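Long-range contacts in hydrogenase maturation factor (Thermoanaerobacter tengcongensis, PDB 3VTH), which probably transfers the carbamoyl group of carbamoyl phosphate, at the expense of ATP, to the C-terminal cysteine of HypE during [NiFe]-hydrogenase maturation: residues 624-635 with 666-676; 698-706 with 729-737. All blocks are in the same frame, centred on the assembly; numbering follows the deposited sequence.

In the fold
Both interactions belong to the Kae1-like half of the protein and follow one another along the chain, helix 666-692 of interaction 1 leading into strand 696-700 of interaction 2. Their centres lie about 22 Å apart, yet they meet at the nucleotide analogue AP2. Interaction 2 handles its phosphate end and the ferric ion, with Asp-734 OD1 2.2 Å from that metal; Glu-625 of interaction 1 takes the adenine amino group, and Asn-706 of interaction 2 takes the ring nitrogen beside it. The two also touch directly: His-674 NE2 lies 3.0 Å from Asn-706 ND2, probably a hydrogen bond that ties the packed helix to the adenine-binding residue.

Interaction 1 of 2, residues 624-635 with 666-676; sequences LESLMAESEEYY and KSYISAKFHNT. With AP2 (phosphomethylphosphonic acid adenosyl ester), chain H; PO4 (phosphate ion), chain K.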
# COMPACT_ATOMS: atom_id res chain seq x y z
N LEU A 624 -22.75 -1.90 1.88
CA LEU A 624 -23.59 -2.45 0.82
C LEU A 624 -23.00 -3.75 0.27
O LEU A 624 -23.72 -4.75 0.10
CB LEU A 624 -23.80 -1.40 -0.28
CG LEU A 624 -24.85 -1.63 -1.36
CD1 LEU A 624 -26.25 -1.84 -0.77
CD2 LEU A 624 -24.85 -0.46 -2.36
N GLU A 625 -21.69 -3.75 0.02
CA GLU A 625 -20.99 -4.96 -0.43
C GLU A 625 -21.03 -6.07 0.62
O GLU A 625 -21.27 -7.24 0.29
CB GLU A 625 -19.52 -4.65 -0.81
CG GLU A 625 -18.78 -5.88 -1.40
CD GLU A 625 -17.25 -5.75 -1.43
OE1 GLU A 625 -16.71 -4.71 -1.02
OE2 GLU A 625 -16.58 -6.72 -1.86
N SER A 626 -20.81 -5.72 1.89
CA SER A 626 -20.76 -6.70 2.97
C SER A 626 -22.08 -7.45 3.18
O SER A 626 -22.07 -8.59 3.62
CB SER A 626 -20.35 -6.07 4.30
OG SER A 626 -19.00 -5.63 4.23
N LEU A 627 -23.20 -6.81 2.89
CA LEU A 627 -24.49 -7.44 3.19
C LEU A 627 -25.07 -8.25 2.02
O LEU A 627 -26.14 -8.86 2.14
CB LEU A 627 -25.49 -6.40 3.71
CG LEU A 627 -25.79 -5.20 2.82
CD1 LEU A 627 -26.80 -5.55 1.72
CD2 LEU A 627 -26.33 -4.04 3.68
N MET A 628 -24.38 -8.25 0.88
CA MET A 628 -24.97 -8.83 -0.33
C MET A 628 -25.24 -10.34 -0.25
O MET A 628 -24.50 -11.09 0.38
CB MET A 628 -24.19 -8.42 -1.59
CG MET A 628 -23.05 -9.30 -2.02
SD MET A 628 -22.64 -8.85 -3.74
CE MET A 628 -23.42 -10.18 -4.60
N ALA A 629 -26.33 -10.76 -0.89
CA ALA A 629 -26.69 -12.17 -0.93
C ALA A 629 -26.01 -12.84 -2.11
O ALA A 629 -25.21 -12.22 -2.83
CB ALA A 629 -28.23 -12.34 -1.01
N GLU A 630 -26.33 -14.12 -2.28
CA GLU A 630 -25.92 -14.90 -3.43
C GLU A 630 -27.04 -14.87 -4.44
O GLU A 630 -28.11 -15.45 -4.19
CB GLU A 630 -25.68 -16.35 -3.00
CG GLU A 630 -24.75 -17.10 -3.92
CD GLU A 630 -23.37 -16.53 -3.89
OE1 GLU A 630 -22.83 -16.22 -4.98
OE2 GLU A 630 -22.83 -16.37 -2.76
N SER A 631 -26.83 -14.19 -5.56
CA SER A 631 -27.83 -14.19 -6.63
C SER A 631 -27.20 -13.92 -7.98
O SER A 631 -26.14 -13.27 -8.08
CB SER A 631 -28.93 -13.17 -6.35
OG SER A 631 -29.91 -13.17 -7.37
N GLU A 632 -27.87 -14.41 -9.02
CA GLU A 632 -27.51 -14.13 -10.41
C GLU A 632 -28.47 -13.11 -11.02
O GLU A 632 -28.31 -12.71 -12.16
CB GLU A 632 -27.52 -15.41 -11.26
CG GLU A 632 -26.48 -16.46 -10.86
CD GLU A 632 -25.07 -15.98 -11.08
OE1 GLU A 632 -24.20 -16.25 -10.21
OE2 GLU A 632 -24.81 -15.33 -12.10
N GLU A 633 -29.48 -12.71 -10.25
CA GLU A 633 -30.49 -11.78 -10.75
C GLU A 633 -29.93 -10.36 -10.87
O GLU A 633 -28.94 -10.01 -10.23
CB GLU A 633 -31.75 -11.80 -9.89
CG GLU A 633 -32.46 -13.16 -9.81
CD GLU A 633 -32.77 -13.76 -11.18
OE1 GLU A 633 -32.32 -14.90 -11.43
OE2 GLU A 633 -33.45 -13.11 -12.00
N TYR A 634 -30.58 -9.54 -11.70
CA TYR A 634 -30.09 -8.19 -11.96
C TYR A 634 -31.19 -7.29 -12.49
O TYR A 634 -32.31 -7.74 -12.76
CB TYR A 634 -28.90 -8.23 -12.94
CG TYR A 634 -29.28 -8.65 -14.33
CD1 TYR A 634 -29.63 -7.69 -15.28
CD2 TYR A 634 -29.30 -9.99 -14.71
CE1 TYR A 634 -30.00 -8.04 -16.56
CE2 TYR A 634 -29.66 -10.36 -16.01
CZ TYR A 634 -30.00 -9.37 -16.92
OH TYR A 634 -30.37 -9.68 -18.21
N TYR A 635 -30.87 -6.02 -12.62
CA TYR A 635 -31.84 -5.03 -13.05
C TYR A 635 -31.65 -4.71 -14.53
O TYR A 635 -30.55 -4.82 -15.06
CB TYR A 635 -31.69 -3.76 -12.20
CG TYR A 635 -32.06 -3.97 -10.76
CD1 TYR A 635 -33.39 -4.23 -10.40
CD2 TYR A 635 -31.10 -3.93 -9.74
CE1 TYR A 635 -33.75 -4.41 -9.09
CE2 TYR A 635 -31.45 -4.13 -8.41
CZ TYR A 635 -32.79 -4.37 -8.10
OH TYR A 635 -33.18 -4.57 -6.80
N LYS A 666 -32.49 -6.42 1.76
CA LYS A 666 -31.39 -5.56 1.35
C LYS A 666 -30.24 -6.33 0.69
O LYS A 666 -29.63 -5.85 -0.26
CB LYS A 666 -30.86 -4.76 2.54
CG LYS A 666 -31.76 -3.61 3.01
CD LYS A 666 -30.95 -2.56 3.77
CE LYS A 666 -31.28 -2.55 5.25
NZ LYS A 666 -32.59 -1.86 5.48
N SER A 667 -29.96 -7.52 1.23
CA SER A 667 -28.92 -8.42 0.72
C SER A 667 -29.17 -8.80 -0.74
O SER A 667 -28.24 -8.81 -1.55
CB SER A 667 -28.85 -9.69 1.58
OG SER A 667 -30.08 -10.41 1.52
N TYR A 668 -30.42 -9.13 -1.04
CA TYR A 668 -30.84 -9.50 -2.39
C TYR A 668 -30.79 -8.32 -3.35
O TYR A 668 -30.31 -8.44 -4.46
CB TYR A 668 -32.25 -10.11 -2.31
CG TYR A 668 -32.83 -10.57 -3.63
CD1 TYR A 668 -32.32 -11.69 -4.28
CD2 TYR A 668 -33.90 -9.90 -4.20
CE1 TYR A 668 -32.86 -12.14 -5.48
CE2 TYR A 668 -34.46 -10.34 -5.40
CZ TYR A 668 -33.93 -11.46 -6.03
OH TYR A 668 -34.48 -11.89 -7.23
N ILE A 669 -31.28 -7.16 -2.91
CA ILE A 669 -31.22 -5.94 -3.72
C ILE A 669 -29.77 -5.55 -4.04
O ILE A 669 -29.43 -5.15 -5.15
CB ILE A 669 -31.94 -4.78 -3.01
CG1 ILE A 669 -33.45 -5.07 -2.92
CG2 ILE A 669 -31.68 -3.46 -3.72
CD1 ILE A 669 -34.22 -4.09 -2.07
N SER A 670 -28.90 -5.67 -3.04
CA SER A 670 -27.49 -5.33 -3.25
C SER A 670 -26.87 -6.24 -4.29
O SER A 670 -26.15 -5.78 -5.18
CB SER A 670 -26.73 -5.45 -1.93
OG SER A 670 -25.37 -5.09 -2.14
N ALA A 671 -27.14 -7.55 -4.18
CA ALA A 671 -26.62 -8.51 -5.14
C ALA A 671 -27.09 -8.16 -6.56
O ALA A 671 -26.29 -8.14 -7.49
CB ALA A 671 -27.03 -9.94 -4.75
N LYS A 672 -28.38 -7.86 -6.71
CA LYS A 672 -28.95 -7.49 -8.01
C LYS A 672 -28.30 -6.22 -8.56
O LYS A 672 -28.05 -6.09 -9.77
CB LYS A 672 -30.46 -7.28 -7.87
CG LYS A 672 -31.30 -8.56 -7.69
CD LYS A 672 -32.81 -8.24 -7.62
CE LYS A 672 -33.41 -7.95 -9.00
NZ LYS A 672 -34.89 -7.75 -8.90
N PHE A 673 -28.06 -5.26 -7.68
CA PHE A 673 -27.38 -4.03 -8.09
C PHE A 673 -25.94 -4.29 -8.54
O PHE A 673 -25.53 -3.78 -9.60
CB PHE A 673 -27.44 -2.97 -6.97
CG PHE A 673 -26.51 -1.81 -7.18
CD1 PHE A 673 -26.70 -0.94 -8.25
CD2 PHE A 673 -25.45 -1.60 -6.31
CE1 PHE A 673 -25.81 0.14 -8.47
CE2 PHE A 673 -24.56 -0.53 -6.51
CZ PHE A 673 -24.74 0.34 -7.59
N HIS A 674 -25.17 -5.07 -7.77
CA HIS A 674 -23.77 -5.39 -8.14
C HIS A 674 -23.75 -6.08 -9.52
O HIS A 674 -22.95 -5.74 -10.39
CB HIS A 674 -23.11 -6.30 -7.10
CG HIS A 674 -22.60 -5.58 -5.88
ND1 HIS A 674 -23.42 -5.18 -4.85
CD2 HIS A 674 -21.34 -5.23 -5.52
CE1 HIS A 674 -22.69 -4.60 -3.91
NE2 HIS A 674 -21.42 -4.63 -4.29
N ASN A 675 -24.66 -7.04 -9.70
CA ASN A 675 -24.74 -7.78 -10.97
C ASN A 675 -25.08 -6.90 -12.17
O ASN A 675 -24.60 -7.14 -13.28
CB ASN A 675 -25.75 -8.92 -10.88
CG ASN A 675 -25.31 -10.04 -9.97
OD1 ASN A 675 -24.11 -10.25 -9.73
ND2 ASN A 675 -26.29 -10.77 -9.45
N THR A 676 -25.93 -5.90 -11.94
CA THR A 676 -26.29 -4.92 -12.95
C THR A 676 -25.04 -4.14 -13.44
O THR A 676 -24.80 -4.01 -14.66
CB THR A 676 -27.35 -3.95 -12.41
OG1 THR A 676 -28.47 -4.70 -11.93
CG2 THR A 676 -27.82 -2.98 -13.52
PB AP2 H . -11.53 9.31 -5.79
O1B AP2 H . -12.95 8.78 -5.78
O2B AP2 H . -10.78 9.16 -7.08
O3B AP2 H . -11.43 10.67 -5.14
C3A AP2 H . -10.70 8.21 -4.62
PA AP2 H . -10.55 6.48 -5.16
O1A AP2 H . -9.61 5.93 -4.09
O2A AP2 H . -10.22 6.26 -6.62
O5' AP2 H . -12.03 5.86 -4.96
C5' AP2 H . -12.50 5.69 -3.63
C4' AP2 H . -13.99 5.47 -3.76
O4' AP2 H . -14.24 4.16 -4.26
C3' AP2 H . -14.70 5.52 -2.42
O3' AP2 H . -14.92 6.87 -2.00
C2' AP2 H . -15.98 4.77 -2.77
O2' AP2 H . -16.85 5.72 -3.40
C1' AP2 H . -15.50 3.71 -3.76
N9 AP2 H . -15.40 2.42 -3.01
C8 AP2 H . -14.56 2.12 -1.98
N7 AP2 H . -14.79 0.87 -1.50
C5 AP2 H . -15.79 0.34 -2.23
C6 AP2 H . -16.52 -0.95 -2.25
N6 AP2 H . -16.22 -1.95 -1.38
N1 AP2 H . -17.52 -1.09 -3.17
C2 AP2 H . -17.83 -0.12 -4.06
N3 AP2 H . -17.20 1.08 -4.08
C4 AP2 H . -16.20 1.36 -3.21
P PO4 K . -30.89 -16.48 -8.04
O1 PO4 K . -30.10 -17.31 -7.04
O2 PO4 K . -31.93 -17.34 -8.72
O3 PO4 K . -31.57 -15.34 -7.31
O4 PO4 K . -29.94 -15.98 -9.10
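Tyr-635 lies across Lys-672 of helix 666-692, which carries its CE over one face of the ring, 3.9 Å from the centroid, in a CH-pi contact. The bend in the lysine chain at chi3 (78°) folds CE back over the ring. At the ring's edge Thr-676 OG1 accepts from Tyr-635 N (2.8 Å) and itself donates to Lys-672 O, so one hydroxyl ties the loop to the helix backbone. Were Tyr-635 an alanine, Lys-672 CE would probably lose the ring face beneath it, and Asp-659, which binds both the phenol OH and Lys-672 NZ, one of its two partners here. Next to Thr-676, Asn-675 reaches over to the loop: ND2 donates to Ser-631 O and, at a nearly straight 173°, to Glu-633 O, both 2.9 Å away, while Tyr-708 pairs with OD1. Ser-631 OG closes an ST turn with Glu-633 N and binds a phosphate ion, probably from the crystallisation liquor. At the far end Ser-670 OG donates to Leu-624 O (2.8 Å), and Met-628 SD sits over a face of the His-674 imidazole, 4.0 Å from its centroid. ND1 donates to Ser-670 O in the ring plane, fixing the turn of the imidazole. The loop leaving helix 619-626 thus wraps around helix 666-692, with helix 597-607 packing on Leu-624 and Phe-673, helix 649-662 on Tyr-635 and Ile-669, and helix 707-719 on Met-628, His-674 and Asn-675.

Interaction 2 of 2, residues 698-706 with 729-737; sequences VLSGGSFQN and KVPCNDGGI. With FE (Fe (III) ion), chain I; AP2 (phosphomethylphosphonic acid adenosyl ester), chain H.
Gly-702 and Asn-733 bring the two backbones to 3.9 Å between their CA atoms, where strand 696-700 gives way to a 3-10 turn and meets the loop before helix 737-749. Gly-701 N lies 3.0 Å from Cys-732 O, and at phi 98° a side chain would press on Ser-700 O. A side chain on Gly-702 would run into O5' of AP2, so a glycine here is compatible with the bound nucleotide; Gly-702 N donates to AP2 O2A (3.2 Å). From the other segment, Asp-734 N donates to AP2 O1A (3.0 Å), so both segments hold the alpha-phosphonate. Cys-732 packs onto residues 698-706: with SG placed between the backbone N and the carbonyl carbon (chi1 62°), the sulfur rests 4.0 Å from Phe-704 CB and beside the CG of Gln-705. Asn-733 OD1 accepts from Gly-735 N (2.8 Å, in the carbonyl plane), closing an Asx turn just where Asp-734 presents its carboxylate, and Asn-733 ND2 is held by Ile-381 O. At the other end of the ligand, Asn-706 ND2 donates to adenine N1 (2.9 Å), while its OD1 caps helix 707-719 at Leu-709 N. Asp-734 OD1 binds the ferric ion alongside AP2 O2A and O2B, and His-483, His-487 and Asp-507 complete the site. Metal and backbone N-H groups together would probably offset the charge of the phosphonate groups, consistent with a Kae1-like nucleotide site.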
# COMPACT_ATOMS: atom_id res chain seq x y z
N VAL A 698 -8.54 -3.07 -18.91
CA VAL A 698 -7.93 -2.70 -17.64
C VAL A 698 -9.03 -2.19 -16.68
O VAL A 698 -9.83 -1.32 -17.05
CB VAL A 698 -6.86 -1.59 -17.84
CG1 VAL A 698 -6.37 -1.06 -16.50
CG2 VAL A 698 -5.69 -2.11 -18.67
N LEU A 699 -9.04 -2.72 -15.46
CA LEU A 699 -9.99 -2.28 -14.45
C LEU A 699 -9.23 -1.56 -13.36
O LEU A 699 -8.30 -2.12 -12.77
CB LEU A 699 -10.75 -3.47 -13.84
CG LEU A 699 -11.29 -4.54 -14.80
CD1 LEU A 699 -11.79 -5.78 -14.02
CD2 LEU A 699 -12.41 -3.97 -15.67
N SER A 700 -9.59 -0.31 -13.10
CA SER A 700 -8.93 0.45 -12.01
C SER A 700 -9.87 1.52 -11.44
O SER A 700 -10.99 1.67 -11.90
CB SER A 700 -7.60 1.05 -12.49
OG SER A 700 -6.82 1.50 -11.39
N GLY A 701 -9.39 2.25 -10.44
CA GLY A 701 -10.24 3.19 -9.72
C GLY A 701 -10.70 2.51 -8.45
O GLY A 701 -10.82 1.28 -8.40
N GLY A 702 -10.98 3.31 -7.44
CA GLY A 702 -11.29 2.82 -6.09
C GLY A 702 -12.53 1.94 -5.96
O GLY A 702 -12.63 1.17 -5.02
N SER A 703 -13.49 2.03 -6.89
CA SER A 703 -14.65 1.11 -6.83
C SER A 703 -14.21 -0.35 -7.00
O SER A 703 -14.89 -1.26 -6.56
CB SER A 703 -15.71 1.44 -7.90
OG SER A 703 -16.22 2.75 -7.78
N PHE A 704 -13.06 -0.58 -7.62
CA PHE A 704 -12.58 -1.96 -7.76
C PHE A 704 -11.91 -2.56 -6.52
O PHE A 704 -11.48 -3.72 -6.53
CB PHE A 704 -11.79 -2.15 -9.05
CG PHE A 704 -12.66 -2.15 -10.26
CD1 PHE A 704 -13.54 -3.21 -10.48
CD2 PHE A 704 -12.65 -1.08 -11.14
CE1 PHE A 704 -14.38 -3.22 -11.61
CE2 PHE A 704 -13.49 -1.07 -12.26
CZ PHE A 704 -14.36 -2.13 -12.50
N GLN A 705 -11.90 -1.80 -5.43
CA GLN A 705 -11.71 -2.38 -4.10
C GLN A 705 -12.87 -3.31 -3.70
O GLN A 705 -12.74 -4.13 -2.79
CB GLN A 705 -11.57 -1.28 -3.05
CG GLN A 705 -10.28 -0.45 -3.21
CD GLN A 705 -10.31 0.78 -2.34
OE1 GLN A 705 -11.13 1.68 -2.55
NE2 GLN A 705 -9.42 0.83 -1.37
N ASN A 706 -14.00 -3.18 -4.39
CA ASN A 706 -15.13 -4.09 -4.20
C ASN A 706 -14.74 -5.46 -4.78
O ASN A 706 -14.51 -5.58 -6.00
CB ASN A 706 -16.36 -3.51 -4.93
CG ASN A 706 -17.63 -4.29 -4.67
OD1 ASN A 706 -17.70 -5.48 -4.93
ND2 ASN A 706 -18.64 -3.60 -4.15
N LYS A 729 0.20 -4.68 -7.45
CA LYS A 729 1.38 -4.19 -6.73
C LYS A 729 1.17 -2.80 -6.17
O LYS A 729 1.81 -2.42 -5.17
CB LYS A 729 2.58 -4.15 -7.69
CG LYS A 729 3.04 -5.55 -8.09
CD LYS A 729 4.25 -5.50 -9.01
CE LYS A 729 4.88 -6.88 -9.17
NZ LYS A 729 3.92 -7.90 -9.66
N VAL A 730 0.31 -2.02 -6.83
CA VAL A 730 -0.11 -0.71 -6.30
C VAL A 730 -1.65 -0.74 -6.24
O VAL A 730 -2.25 -1.59 -6.88
CB VAL A 730 0.44 0.51 -7.12
CG1 VAL A 730 1.99 0.41 -7.29
CG2 VAL A 730 -0.26 0.68 -8.48
N PRO A 731 -2.26 0.14 -5.44
CA PRO A 731 -3.72 0.06 -5.30
C PRO A 731 -4.49 0.55 -6.55
O PRO A 731 -3.96 1.35 -7.34
CB PRO A 731 -4.01 0.99 -4.11
CG PRO A 731 -2.69 1.05 -3.33
CD PRO A 731 -1.67 1.07 -4.45
N CYS A 732 -5.71 0.03 -6.72
CA CYS A 732 -6.62 0.57 -7.72
C CYS A 732 -7.25 1.85 -7.18
O CYS A 732 -7.84 2.62 -7.93
CB CYS A 732 -7.70 -0.47 -8.11
SG CYS A 732 -8.77 -0.98 -6.73
N ASN A 733 -7.13 2.08 -5.87
CA ASN A 733 -7.56 3.36 -5.29
C ASN A 733 -6.54 4.47 -5.56
O ASN A 733 -5.55 4.24 -6.25
CB ASN A 733 -7.91 3.23 -3.80
CG ASN A 733 -6.69 2.89 -2.93
OD1 ASN A 733 -5.62 3.50 -3.06
ND2 ASN A 733 -6.86 1.91 -2.04
N ASP A 734 -6.77 5.67 -5.02
CA ASP A 734 -5.91 6.81 -5.36
C ASP A 734 -4.45 6.69 -4.94
O ASP A 734 -3.61 7.49 -5.38
CB ASP A 734 -6.52 8.12 -4.86
CG ASP A 734 -7.65 8.61 -5.75
OD1 ASP A 734 -8.00 7.90 -6.71
OD2 ASP A 734 -8.19 9.72 -5.50
N GLY A 735 -4.16 5.72 -4.06
CA GLY A 735 -2.77 5.34 -3.73
C GLY A 735 -1.96 4.95 -4.95
O GLY A 735 -0.74 5.07 -4.95
N GLY A 736 -2.63 4.50 -6.01
CA GLY A 736 -1.92 4.09 -7.24
C GLY A 736 -1.77 5.18 -8.30
O GLY A 736 -1.02 5.01 -9.25
N ILE A 737 -2.45 6.32 -8.12
CA ILE A 737 -2.51 7.39 -9.14
C ILE A 737 -1.11 7.89 -9.59
O ILE A 737 -0.88 8.09 -10.76
CB ILE A 737 -3.38 8.56 -8.62
CG1 ILE A 737 -4.88 8.20 -8.71
CG2 ILE A 737 -3.06 9.87 -9.30
CD1 ILE A 737 -5.48 8.17 -10.13
FE FE I . -9.74 7.85 -8.09
PB AP2 H . -11.53 9.31 -5.79
O1B AP2 H . -12.95 8.78 -5.78
O2B AP2 H . -10.78 9.16 -7.08
O3B AP2 H . -11.43 10.67 -5.14
C3A AP2 H . -10.70 8.21 -4.62
PA AP2 H . -10.55 6.48 -5.16
O1A AP2 H . -9.61 5.93 -4.09
O2A AP2 H . -10.22 6.26 -6.62
O5' AP2 H . -12.03 5.86 -4.96
C5' AP2 H . -12.50 5.69 -3.63
C4' AP2 H . -13.99 5.47 -3.76
O4' AP2 H . -14.24 4.16 -4.26
C3' AP2 H . -14.70 5.52 -2.42
O3' AP2 H . -14.92 6.87 -2.00
C2' AP2 H . -15.98 4.77 -2.77
O2' AP2 H . -16.85 5.72 -3.40
C1' AP2 H . -15.50 3.71 -3.76
N9 AP2 H . -15.40 2.42 -3.01
C8 AP2 H . -14.56 2.12 -1.98
N7 AP2 H . -14.79 0.87 -1.50
C5 AP2 H . -15.79 0.34 -2.23
C6 AP2 H . -16.52 -0.95 -2.25
N6 AP2 H . -16.22 -1.95 -1.38
N1 AP2 H . -17.52 -1.09 -3.17
C2 AP2 H . -17.83 -0.12 -4.06
N3 AP2 H . -17.20 1.08 -4.08
C4 AP2 H . -16.20 1.36 -3.21